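Local coordinates for uncharacterized protein Dfer_1899 (PDB 5HX0) that is of unknown function but carries a sialidase-like (BNR repeat-like) beta-propeller domain, so it may act on or bind glycans, at residues A[191-196]-A[249-254]; A[253-258]-A[276-281]. All blocks are in the same frame, centred on the assembly; numbering follows the deposited sequence.

Contact 1 of 2, residues A[191-196]-A[249-254]; sequences IEPEIN and WKYSAP
Tyr-251 lays one edge of its ring against Ile-191, where CG2 of the isoleucine lies near the ring plane, 3.9 Å from CD2 of the tyrosine. The tyrosine stands on the outermost strand, 250-256, of a four-stranded antiparallel sheet, one blade of the sialidase-like beta-propeller, and its partner belongs to the long loop between strands 183-186 and 213-214. With CG anti to the backbone N (chi1 -174°), the ring reaches out from the strand to the loop, and the two side chains cross at about a right angle. A branched isoleucine suits this buried spot, since its side chain also meets Leu-240 of strand 234-242 and Ala-226 of strand 220-229.

Further along the ring, Pro-193 brings its CD obliquely to CE2 of Tyr-251, a looser approach of 4.4 Å. Its ring-restricted phi (-63°) is compatible with the type I beta turn from Ile-191 to Glu-194, and its compact hydrocarbon ring suits packing beside the tyrosine. The phenol hydroxyl is hydrogen-bonded to ND1 of His-238 on strand 234-242, which probably helps to hold the far end of the ring. The turn itself is closed by the backbone hydrogen bond from Glu-194 N to Ile-191 O, 3.0 Å long.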
ATOM      1  N   ILE A 191       5.970  -3.408  26.095  1.00 19.38           N
ATOM      2  CA  ILE A 191       6.417  -2.989  27.421  1.00 22.72           C
ATOM      3  C   ILE A 191       5.418  -3.481  28.461  1.00 22.45           C
ATOM      4  O   ILE A 191       4.212  -3.594  28.200  1.00 20.99           O
ATOM      5  CB  ILE A 191       6.643  -1.464  27.523  1.00 21.18           C
ATOM      6  CG1 ILE A 191       5.392  -0.689  27.112  1.00 17.92           C
ATOM      7  CG2 ILE A 191       7.843  -1.060  26.648  1.00 20.51           C
ATOM      8  CD1 ILE A 191       5.398   0.771  27.583  1.00 21.31           C
ATOM      9  N   GLU A 192       5.945  -3.802  29.646  1.00 24.75           N
ATOM     10  CA  GLU A 192       5.158  -4.457  30.690  1.00 32.22           C
ATOM     11  C   GLU A 192       3.834  -3.772  31.016  1.00 24.75           C
ATOM     12  O   GLU A 192       2.841  -4.485  31.220  1.00 26.19           O
ATOM     13  CB  GLU A 192       6.020  -4.595  31.958  1.00 47.99           C
ATOM     14  CG  GLU A 192       5.388  -5.412  33.081  1.00 68.02           C
ATOM     15  CD  GLU A 192       6.250  -5.450  34.341  1.00 87.38           C
ATOM     16  OE1 GLU A 192       7.281  -4.739  34.387  1.00 93.75           O
ATOM     17  OE2 GLU A 192       5.897  -6.194  35.285  1.00 91.67           O
ATOM     18  N   PRO A 193       3.731  -2.443  31.087  1.00 24.43           N
ATOM     19  CA  PRO A 193       2.426  -1.837  31.415  1.00 24.29           C
ATOM     20  C   PRO A 193       1.331  -2.095  30.393  1.00 23.02           C
ATOM     21  O   PRO A 193       0.152  -2.016  30.752  1.00 24.48           O
ATOM     22  CB  PRO A 193       2.750  -0.340  31.506  1.00 26.29           C
ATOM     23  CG  PRO A 193       4.200  -0.310  31.882  1.00 29.05           C
ATOM     24  CD  PRO A 193       4.813  -1.440  31.115  1.00 20.88           C
ATOM     25  N   GLU A 194       1.670  -2.393  29.142  1.00 18.58           N
ATOM     26  CA  GLU A 194       0.683  -2.549  28.074  1.00 19.34           C
ATOM     27  C   GLU A 194      -0.050  -3.883  28.194  1.00 19.58           C
ATOM     28  O   GLU A 194       0.582  -4.941  28.202  1.00 24.43           O
ATOM     29  CB  GLU A 194       1.384  -2.463  26.713  1.00 18.38           C
ATOM     30  CG  GLU A 194       0.526  -2.862  25.520  1.00 15.86           C
ATOM     31  CD  GLU A 194      -0.625  -1.878  25.302  1.00 25.11           C
ATOM     32  OE1 GLU A 194      -0.341  -0.672  25.134  1.00 23.38           O
ATOM     33  OE2 GLU A 194      -1.802  -2.299  25.323  1.00 24.06           O
ATOM     34  N   ILE A 195      -1.382  -3.839  28.219  1.00 22.84           N
ATOM     35  CA  ILE A 195      -2.150  -5.064  28.408  1.00 23.27           C
ATOM     36  C   ILE A 195      -2.595  -5.747  27.123  1.00 24.28           C
ATOM     37  O   ILE A 195      -2.967  -6.925  27.174  1.00 21.42           O
ATOM     38  CB  ILE A 195      -3.422  -4.823  29.241  1.00 20.80           C
ATOM     39  CG1 ILE A 195      -4.418  -3.985  28.426  1.00 24.33           C
ATOM     40  CG2 ILE A 195      -3.063  -4.216  30.622  1.00 22.34           C
ATOM     41  CD1 ILE A 195      -5.717  -3.691  29.136  1.00 25.08           C
ATOM     42  N   ASN A 196      -2.594  -5.051  25.988  1.00 21.83           N
ATOM     43  CA  ASN A 196      -3.241  -5.578  24.790  1.00 21.63           C
ATOM     44  C   ASN A 196      -2.362  -6.578  24.037  1.00 18.11           C
ATOM     45  O   ASN A 196      -1.129  -6.574  24.140  1.00 21.86           O
ATOM     46  CB  ASN A 196      -3.616  -4.449  23.833  1.00 18.72           C
ATOM     47  CG  ASN A 196      -4.750  -3.623  24.346  1.00 27.39           C
ATOM     48  OD1 ASN A 196      -4.615  -2.415  24.539  1.00 37.74           O
ATOM     49  ND2 ASN A 196      -5.877  -4.265  24.592  1.00 20.75           N
ATOM     50  N   TRP A 249      15.093  -0.999  21.330  1.00 17.55           N
ATOM     51  CA  TRP A 249      14.659  -0.090  22.382  1.00 20.96           C
ATOM     52  C   TRP A 249      14.683  -0.805  23.723  1.00 24.60           C
ATOM     53  O   TRP A 249      14.342  -1.985  23.808  1.00 20.67           O
ATOM     54  CB  TRP A 249      13.238   0.427  22.088  1.00 18.75           C
ATOM     55  CG  TRP A 249      13.167   1.169  20.785  1.00 19.15           C
ATOM     56  CD1 TRP A 249      12.882   0.658  19.536  1.00 18.03           C
ATOM     57  CD2 TRP A 249      13.397   2.568  20.608  1.00 18.58           C
ATOM     58  NE1 TRP A 249      12.926   1.673  18.593  1.00 16.70           N
ATOM     59  CE2 TRP A 249      13.240   2.851  19.230  1.00 17.99           C
ATOM     60  CE3 TRP A 249      13.729   3.616  21.486  1.00 18.03           C
ATOM     61  CZ2 TRP A 249      13.404   4.138  18.713  1.00 16.80           C
ATOM     62  CZ3 TRP A 249      13.893   4.896  20.966  1.00 15.97           C
ATOM     63  CH2 TRP A 249      13.726   5.141  19.597  1.00 14.33           C
ATOM     64  N   LYS A 250      15.066  -0.076  24.771  1.00 17.17           N
ATOM     65  CA  LYS A 250      15.004  -0.567  26.140  1.00 28.01           C
ATOM     66  C   LYS A 250      14.104   0.341  26.970  1.00 25.36           C
ATOM     67  O   LYS A 250      14.172   1.570  26.859  1.00 22.25           O
ATOM     68  CB  LYS A 250      16.399  -0.626  26.777  1.00 32.42           C
ATOM     69  CG  LYS A 250      17.189  -1.895  26.481  1.00 50.64           C
ATOM     70  CD  LYS A 250      17.648  -1.984  25.044  1.00 62.87           C
ATOM     71  CE  LYS A 250      18.026  -3.417  24.687  1.00 66.71           C
ATOM     72  NZ  LYS A 250      18.114  -3.603  23.208  1.00 64.08           N
ATOM     73  N   TYR A 251      13.263  -0.275  27.801  1.00 20.76           N
ATOM     74  CA  TYR A 251      12.446   0.472  28.749  1.00 19.29           C
ATOM     75  C   TYR A 251      13.328   1.198  29.758  1.00 26.22           C
ATOM     76  O   TYR A 251      14.214   0.599  30.365  1.00 26.48           O
ATOM     77  CB  TYR A 251      11.500  -0.486  29.474  1.00 19.93           C
ATOM     78  CG  TYR A 251      10.501   0.197  30.369  1.00 19.31           C
ATOM     79  CD1 TYR A 251      10.816   0.499  31.703  1.00 22.98           C
ATOM     80  CD2 TYR A 251       9.240   0.543  29.898  1.00 17.73           C
ATOM     81  CE1 TYR A 251       9.901   1.136  32.531  1.00 23.80           C
ATOM     82  CE2 TYR A 251       8.318   1.173  30.723  1.00 20.11           C
ATOM     83  CZ  TYR A 251       8.652   1.472  32.025  1.00 19.67           C
ATOM     84  OH  TYR A 251       7.740   2.104  32.831  1.00 21.63           O
ATOM     85  N   SER A 252      13.092   2.492  29.946  1.00 22.49           N
ATOM     86  CA  SER A 252      13.861   3.261  30.912  1.00 19.96           C
ATOM     87  C   SER A 252      13.058   3.549  32.175  1.00 25.33           C
ATOM     88  O   SER A 252      13.482   3.165  33.268  1.00 29.56           O
ATOM     89  CB  SER A 252      14.368   4.569  30.293  1.00 19.13           C
ATOM     90  OG  SER A 252      15.160   5.276  31.240  1.00 22.46           O
ATOM     91  N   ALA A 253      11.894   4.199  32.061  1.00 22.19           N
ATOM     92  CA  ALA A 253      11.155   4.637  33.248  1.00 21.66           C
ATOM     93  C   ALA A 253       9.736   5.079  32.901  1.00 23.23           C
ATOM     94  O   ALA A 253       9.491   5.535  31.780  1.00 21.51           O
ATOM     95  CB  ALA A 253      11.899   5.792  33.932  1.00 25.05           C
ATOM     96  N   PRO A 254       8.786   4.982  33.836  1.00 24.13           N
ATOM     97  CA  PRO A 254       7.472   5.598  33.611  1.00 21.00           C
ATOM     98  C   PRO A 254       7.593   7.115  33.578  1.00 26.33           C
ATOM     99  O   PRO A 254       8.368   7.714  34.333  1.00 21.84           O
ATOM    100  CB  PRO A 254       6.638   5.141  34.816  1.00 28.76           C
ATOM    101  CG  PRO A 254       7.465   4.108  35.523  1.00 36.50           C
ATOM    102  CD  PRO A 254       8.892   4.370  35.172  1.00 30.79           C
TER

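Contact 2 of 2, residues A[253-258]-A[276-281]; sequences APVAVD and VVAFLR
Two consecutive strand residues, Val-255 and Ala-256, both send their side chains toward strand 276-281, although neighbours in a regular strand point to opposite sides. A classic beta bulge is responsible: both residues face Asn-237 of strand 234-242, and the psi of -47° at Val-255 departs sharply from extended values. The bulge thus gives the edge strand two adjacent apolar groups to present to the next sheet.

CG1 of Val-255 makes the first of these contacts, touching CB of Ala-278 at 3.8 Å. This methyl lies anti to the backbone N and beside the carbonyl carbon (chi1 168°), where it meets Ala-278. Alanine suits position 278 because its one methyl is short enough to meet the branch of the valine directly.

The strands belong to successive blades of the beta-propeller. Strand 250-256 is the outermost strand of one four-stranded sheet, and strand 276-283 is the second strand of the next. Their short segments run at 47° to each other with axes 8.8 Å apart at closest approach, so side chains rather than backbone hydrogen bonds join the two sheets.

At Ala-256 the sizes are reversed: a small residue on the edge strand receives a long one from the other blade. CD1 of Leu-280 makes the close contact, 3.6 Å from CB of Ala-256, whereas CD2 is the branch that approaches CG1 of Val-255 more loosely, at 4.4 Å. All four touching residues are buried, as befits their purely hydrocarbon side chains. Phe-263 and Ala-266 of strand 262-270 extend the apolar surroundings, Phe-263 against Ala-256 and Ala-266 against Leu-280. Val-255 is also packed against Ala-292 and Phe-301.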
ATOM      1  N   ALA A 253      11.894   4.199  32.061  1.00 22.19           N
ATOM      2  CA  ALA A 253      11.155   4.637  33.248  1.00 21.66           C
ATOM      3  C   ALA A 253       9.736   5.079  32.901  1.00 23.23           C
ATOM      4  O   ALA A 253       9.491   5.535  31.780  1.00 21.51           O
ATOM      5  CB  ALA A 253      11.899   5.792  33.932  1.00 25.05           C
ATOM      6  N   PRO A 254       8.786   4.982  33.836  1.00 24.13           N
ATOM      7  CA  PRO A 254       7.472   5.598  33.611  1.00 21.00           C
ATOM      8  C   PRO A 254       7.593   7.115  33.578  1.00 26.33           C
ATOM      9  O   PRO A 254       8.368   7.714  34.333  1.00 21.84           O
ATOM     10  CB  PRO A 254       6.638   5.141  34.816  1.00 28.76           C
ATOM     11  CG  PRO A 254       7.465   4.108  35.523  1.00 36.50           C
ATOM     12  CD  PRO A 254       8.892   4.370  35.172  1.00 30.79           C
ATOM     13  N   VAL A 255       6.818   7.736  32.693  1.00 20.63           N
ATOM     14  CA  VAL A 255       6.867   9.187  32.480  1.00 21.83           C
ATOM     15  C   VAL A 255       5.683   9.896  33.123  1.00 18.79           C
ATOM     16  O   VAL A 255       5.844  10.931  33.770  1.00 18.00           O
ATOM     17  CB  VAL A 255       6.947   9.502  30.968  1.00 14.97           C
ATOM     18  CG1 VAL A 255       6.701  11.001  30.723  1.00 15.14           C
ATOM     19  CG2 VAL A 255       8.300   9.057  30.400  1.00 20.61           C
ATOM     20  N   ALA A 256       4.474   9.386  32.917  1.00 21.66           N
ATOM     21  CA  ALA A 256       3.283   9.994  33.498  1.00 21.47           C
ATOM     22  C   ALA A 256       2.241   8.903  33.663  1.00 24.44           C
ATOM     23  O   ALA A 256       1.877   8.240  32.687  1.00 23.62           O
ATOM     24  CB  ALA A 256       2.732  11.132  32.631  1.00 18.07           C
ATOM     25  N   VAL A 257       1.796   8.700  34.903  1.00 24.59           N
ATOM     26  CA  VAL A 257       0.812   7.677  35.256  1.00 25.16           C
ATOM     27  C   VAL A 257      -0.125   8.279  36.293  1.00 27.49           C
ATOM     28  O   VAL A 257       0.318   8.966  37.222  1.00 26.57           O
ATOM     29  CB  VAL A 257       1.470   6.394  35.822  1.00 27.85           C
ATOM     30  CG1 VAL A 257       0.445   5.286  35.974  1.00 34.69           C
ATOM     31  CG2 VAL A 257       2.631   5.932  34.961  1.00 33.82           C
ATOM     32  N   ASP A 258      -1.422   8.029  36.137  1.00 22.45           N
ATOM     33  CA  ASP A 258      -2.397   8.494  37.110  1.00 25.66           C
ATOM     34  C   ASP A 258      -3.492   7.451  37.250  1.00 30.04           C
ATOM     35  O   ASP A 258      -3.748   6.681  36.328  1.00 26.81           O
ATOM     36  CB  ASP A 258      -3.022   9.827  36.705  1.00 21.49           C
ATOM     37  CG  ASP A 258      -3.852  10.431  37.816  1.00 27.91           C
ATOM     38  OD1 ASP A 258      -3.257  10.809  38.836  1.00 26.00           O
ATOM     39  OD2 ASP A 258      -5.085  10.508  37.683  1.00 23.71           O
ATOM     40  N   VAL A 276      15.436  15.933  30.546  1.00 21.67           N
ATOM     41  CA  VAL A 276      14.531  15.280  29.603  1.00 19.70           C
ATOM     42  C   VAL A 276      13.114  15.736  29.937  1.00 22.59           C
ATOM     43  O   VAL A 276      12.634  15.524  31.058  1.00 24.92           O
ATOM     44  CB  VAL A 276      14.641  13.749  29.693  1.00 23.37           C
ATOM     45  CG1 VAL A 276      13.611  13.083  28.777  1.00 24.13           C
ATOM     46  CG2 VAL A 276      16.075  13.283  29.379  1.00 17.59           C
ATOM     47  N   VAL A 277      12.435  16.342  28.969  1.00 18.94           N
ATOM     48  CA  VAL A 277      11.096  16.887  29.156  1.00 15.73           C
ATOM     49  C   VAL A 277      10.139  16.208  28.184  1.00 21.21           C
ATOM     50  O   VAL A 277      10.471  16.027  27.008  1.00 18.98           O
ATOM     51  CB  VAL A 277      11.110  18.418  28.939  1.00 20.56           C
ATOM     52  CG1 VAL A 277       9.728  18.934  28.802  1.00 29.12           C
ATOM     53  CG2 VAL A 277      11.825  19.100  30.119  1.00 22.78           C
ATOM     54  N   ALA A 278       8.957  15.830  28.674  1.00 17.70           N
ATOM     55  CA  ALA A 278       7.908  15.253  27.833  1.00 19.25           C
ATOM     56  C   ALA A 278       6.661  16.127  27.880  1.00 14.52           C
ATOM     57  O   ALA A 278       6.195  16.488  28.964  1.00 16.03           O
ATOM     58  CB  ALA A 278       7.565  13.822  28.280  1.00 13.77           C
ATOM     59  N   PHE A 279       6.105  16.444  26.704  1.00 15.94           N
ATOM     60  CA  PHE A 279       4.916  17.283  26.579  1.00 15.62           C
ATOM     61  C   PHE A 279       3.730  16.396  26.200  1.00 14.61           C
ATOM     62  O   PHE A 279       3.743  15.768  25.135  1.00 14.68           O
ATOM     63  CB  PHE A 279       5.122  18.380  25.530  1.00 11.62           C
ATOM     64  CG  PHE A 279       6.306  19.282  25.800  1.00 14.83           C
ATOM     65  CD1 PHE A 279       6.216  20.312  26.749  1.00 15.64           C
ATOM     66  CD2 PHE A 279       7.495  19.115  25.103  1.00 12.47           C
ATOM     67  CE1 PHE A 279       7.297  21.170  26.997  1.00 17.89           C
ATOM     68  CE2 PHE A 279       8.597  19.966  25.354  1.00 17.49           C
ATOM     69  CZ  PHE A 279       8.487  20.997  26.302  1.00 19.60           C
ATOM     70  N   LEU A 280       2.695  16.382  27.041  1.00 16.49           N
ATOM     71  CA  LEU A 280       1.749  15.268  27.098  1.00 19.99           C
ATOM     72  C   LEU A 280       0.313  15.690  26.796  1.00 16.68           C
ATOM     73  O   LEU A 280      -0.209  16.636  27.397  1.00 18.17           O
ATOM     74  CB  LEU A 280       1.800  14.615  28.474  1.00 17.31           C
ATOM     75  CG  LEU A 280       3.196  14.382  29.053  1.00 18.24           C
ATOM     76  CD1 LEU A 280       3.089  13.969  30.500  1.00 20.43           C
ATOM     77  CD2 LEU A 280       3.936  13.315  28.243  1.00 13.98           C
ATOM     78  N   ARG A 281      -0.321  14.974  25.868  1.00 10.48           N
ATOM     79  CA  ARG A 281      -1.768  15.041  25.673  1.00 14.26           C
ATOM     80  C   ARG A 281      -2.480  14.178  26.717  1.00 14.33           C
ATOM     81  O   ARG A 281      -2.033  13.076  27.034  1.00 17.87           O
ATOM     82  CB  ARG A 281      -2.130  14.555  24.269  1.00 17.46           C
ATOM     83  CG  ARG A 281      -3.637  14.355  24.033  1.00 16.62           C
ATOM     84  CD  ARG A 281      -3.907  13.846  22.610  1.00 15.40           C
ATOM     85  NE  ARG A 281      -5.335  13.603  22.411  1.00 17.03           N
ATOM     86  CZ  ARG A 281      -5.905  13.354  21.231  1.00 19.78           C
ATOM     87  NH1 ARG A 281      -5.173  13.298  20.131  1.00 15.95           N
ATOM     88  NH2 ARG A 281      -7.218  13.175  21.146  1.00 16.16           N
TER

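Overall arrangement
Strand 250-256 links the two contacts, whose centres are about 13 Å apart and whose segments share Ala-253 and Pro-254. Along the chain, loop 191-196 comes first, then the shared strand, and finally strand 276-283, 18 residues beyond segment 253-258. In contact 1 a long connecting loop packs on the earlier part of the strand, in a partly buried setting about 19 Å from the chain centre. Contact 2 uses the later part to join this sheet to the next one, in a buried setting about 15 Å from that centre. A single edge strand thus serves both the connection that leads into its own blade and the interface between successive propeller blades.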